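Beta-N-acetylhexosaminidase (Beutenbergia cavernae, PDB 5BU9) probably hydrolyses terminal non-reducing N-acetyl-D-hexosamine residues from N-acetyl-beta-D-hexosaminides, as a member of glycoside hydrolase family 3. Local coordinates at residues Pro281-Ile286 with Glu307-Val312. Numbering follows the deposited sequence.
Sequences PADRAI and EMVAAV
Ala-282 and Ala-311 meet methyl to methyl, CB to CB at 3.4 Å, tighter than usual van der Waals contact; alanine's short side chain suits this place, where the axes of segments 281-286 and 307-312 cross at -58° and approach to 8.2 Å. Deeper in the interface, the selenomethionine Met-308 lies alongside the first turn of helix 281-291. Met-308 CG sits 3.3 Å from Pro-281 O, and a bend at chi3 (68°) brings CE beside Ala-285 CB (3.7 Å) while keeping it near that carbonyl. The same Ala-285 methyl also receives Val-312 CG2, so one short side chain accepts two bulkier ones. Pro-281 suits the first turn, where no backbone N-H is needed, and its CG meets Glu-307 OE1 at 3.6 Å. With chi1 at 83° and the chain extended beyond CG, the carboxylate slants across the proline ring. A water donates to Glu-307 OE1 (2.9 Å) and accepts from Ala-282 N (3.1 Å), a first-turn N-H lacking a preceding turn's carbonyl. Ile-286 CG1 lies farther from Val-312 CG2, at 4.3 Å. Both helices pack outside the TIM-barrel strands, flanking strand 296-298 in sequence: that strand supports Met-308, Phe-15 of strand 15-20 backs Ala-285, Met-308 and Val-312, and Phe-322 of helix 320-336 packs on Ile-286 and Val-312.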
loop_
_atom_site.group_PDB
_atom_site.type_symbol
_atom_site.label_atom_id
_atom_site.label_comp_id
_atom_site.label_asym_id
_atom_site.label_seq_id
_atom_site.Cartn_x
_atom_site.Cartn_y
_atom_site.Cartn_z
ATOM N N PRO A 281 -4.071 -17.093 7.165
ATOM C CA PRO A 281 -3.178 -15.928 7.164
ATOM C C PRO A 281 -1.783 -16.257 6.640
ATOM O O PRO A 281 -1.200 -15.462 5.927
ATOM C CB PRO A 281 -3.118 -15.543 8.634
ATOM C CG PRO A 281 -4.504 -16.001 9.178
ATOM C CD PRO A 281 -4.768 -17.287 8.457
ATOM N N ALA A 282 -1.251 -17.416 7.015
ATOM C CA ALA A 282 0.059 -17.853 6.551
ATOM C C ALA A 282 0.076 -17.955 5.026
ATOM O O ALA A 282 0.969 -17.414 4.373
ATOM C CB ALA A 282 0.405 -19.192 7.191
ATOM N N ASP A 283 -0.944 -18.593 4.440
ATOM C CA ASP A 283 -0.981 -18.700 2.960
ATOM C C ASP A 283 -1.148 -17.356 2.257
ATOM O O ASP A 283 -0.594 -17.164 1.168
ATOM C CB ASP A 283 -2.086 -19.641 2.485
ATOM C CG ASP A 283 -1.750 -21.102 2.747
ATOM O OD1 ASP A 283 -0.591 -21.376 3.144
ATOM O OD2 ASP A 283 -2.639 -21.961 2.563
ATOM N N ARG A 284 -1.886 -16.423 2.852
ATOM C CA ARG A 284 -1.983 -15.094 2.234
ATOM C C ARG A 284 -0.593 -14.487 2.045
ATOM O O ARG A 284 -0.265 -13.925 0.980
ATOM C CB ARG A 284 -2.842 -14.152 3.074
ATOM C CG ARG A 284 -4.246 -14.623 3.247
ATOM C CD ARG A 284 -4.990 -13.770 4.222
ATOM N NE ARG A 284 -5.957 -14.620 4.905
ATOM C CZ ARG A 284 -6.555 -14.313 6.044
ATOM N NH1 ARG A 284 -6.344 -13.133 6.639
ATOM N NH2 ARG A 284 -7.369 -15.194 6.579
ATOM N N ALA A 285 0.219 -14.573 3.095
ATOM C CA ALA A 285 1.536 -13.970 3.045
ATOM C C ALA A 285 2.414 -14.704 2.013
ATOM O O ALA A 285 3.091 -14.083 1.176
ATOM C CB ALA A 285 2.198 -13.982 4.444
ATOM N N ILE A 286 2.381 -16.032 2.078
ATOM C CA ILE A 286 3.229 -16.857 1.234
ATOM C C ILE A 286 2.860 -16.663 -0.238
ATOM O O ILE A 286 3.751 -16.450 -1.071
ATOM C CB ILE A 286 3.152 -18.329 1.653
ATOM C CG1 ILE A 286 3.944 -18.523 2.948
ATOM C CG2 ILE A 286 3.753 -19.232 0.562
ATOM C CD1 ILE A 286 3.633 -19.819 3.655
ATOM N N GLU A 307 1.841 -14.806 13.432
ATOM C CA GLU A 307 1.832 -16.148 12.842
ATOM C C GLU A 307 2.156 -16.130 11.326
ATOM O O GLU A 307 2.668 -17.118 10.798
ATOM C CB GLU A 307 0.497 -16.825 13.089
ATOM C CG GLU A 307 -0.572 -16.438 12.071
ATOM C CD GLU A 307 -1.969 -16.691 12.601
ATOM O OE1 GLU A 307 -2.743 -17.448 11.959
ATOM O OE2 GLU A 307 -2.267 -16.137 13.682
HETATM N N MSE A 308 1.878 -15.013 10.636
HETATM C CA MSE A 308 2.213 -14.916 9.218
HETATM C C MSE A 308 3.706 -14.807 9.054
HETATM O O MSE A 308 4.311 -15.445 8.191
HETATM C CB MSE A 308 1.536 -13.713 8.569
HETATM C CG MSE A 308 0.040 -13.849 8.541
HETATM SE SE MSE A 308 -0.879 -12.180 8.056
HETATM C CE MSE A 308 -0.326 -12.034 6.259
ATOM N N VAL A 309 4.307 -13.966 9.882
ATOM C CA VAL A 309 5.761 -13.815 9.867
ATOM C C VAL A 309 6.396 -15.171 10.123
ATOM O O VAL A 309 7.328 -15.559 9.415
ATOM C CB VAL A 309 6.238 -12.767 10.896
ATOM C CG1 VAL A 309 7.749 -12.841 11.078
ATOM C CG2 VAL A 309 5.828 -11.365 10.429
ATOM N N ALA A 310 5.885 -15.905 11.116
ATOM C CA ALA A 310 6.523 -17.175 11.499
ATOM C C ALA A 310 6.426 -18.172 10.361
ATOM O O ALA A 310 7.357 -18.932 10.109
ATOM C CB ALA A 310 5.891 -17.753 12.747
ATOM N N ALA A 311 5.286 -18.166 9.681
ATOM C CA ALA A 311 5.092 -19.066 8.568
ATOM C C ALA A 311 6.058 -18.731 7.426
ATOM O O ALA A 311 6.566 -19.643 6.778
ATOM C CB ALA A 311 3.674 -19.006 8.089
ATOM N N VAL A 312 6.294 -17.437 7.176
ATOM C CA VAL A 312 7.159 -17.038 6.069
ATOM C C VAL A 312 8.601 -17.397 6.422
ATOM O O VAL A 312 9.322 -17.908 5.569
ATOM C CB VAL A 312 7.016 -15.549 5.706
ATOM C CG1 VAL A 312 8.043 -15.170 4.639
ATOM C CG2 VAL A 312 5.605 -15.281 5.152
HETATM O O HOH W 1 -1.948 -18.934 9.593
#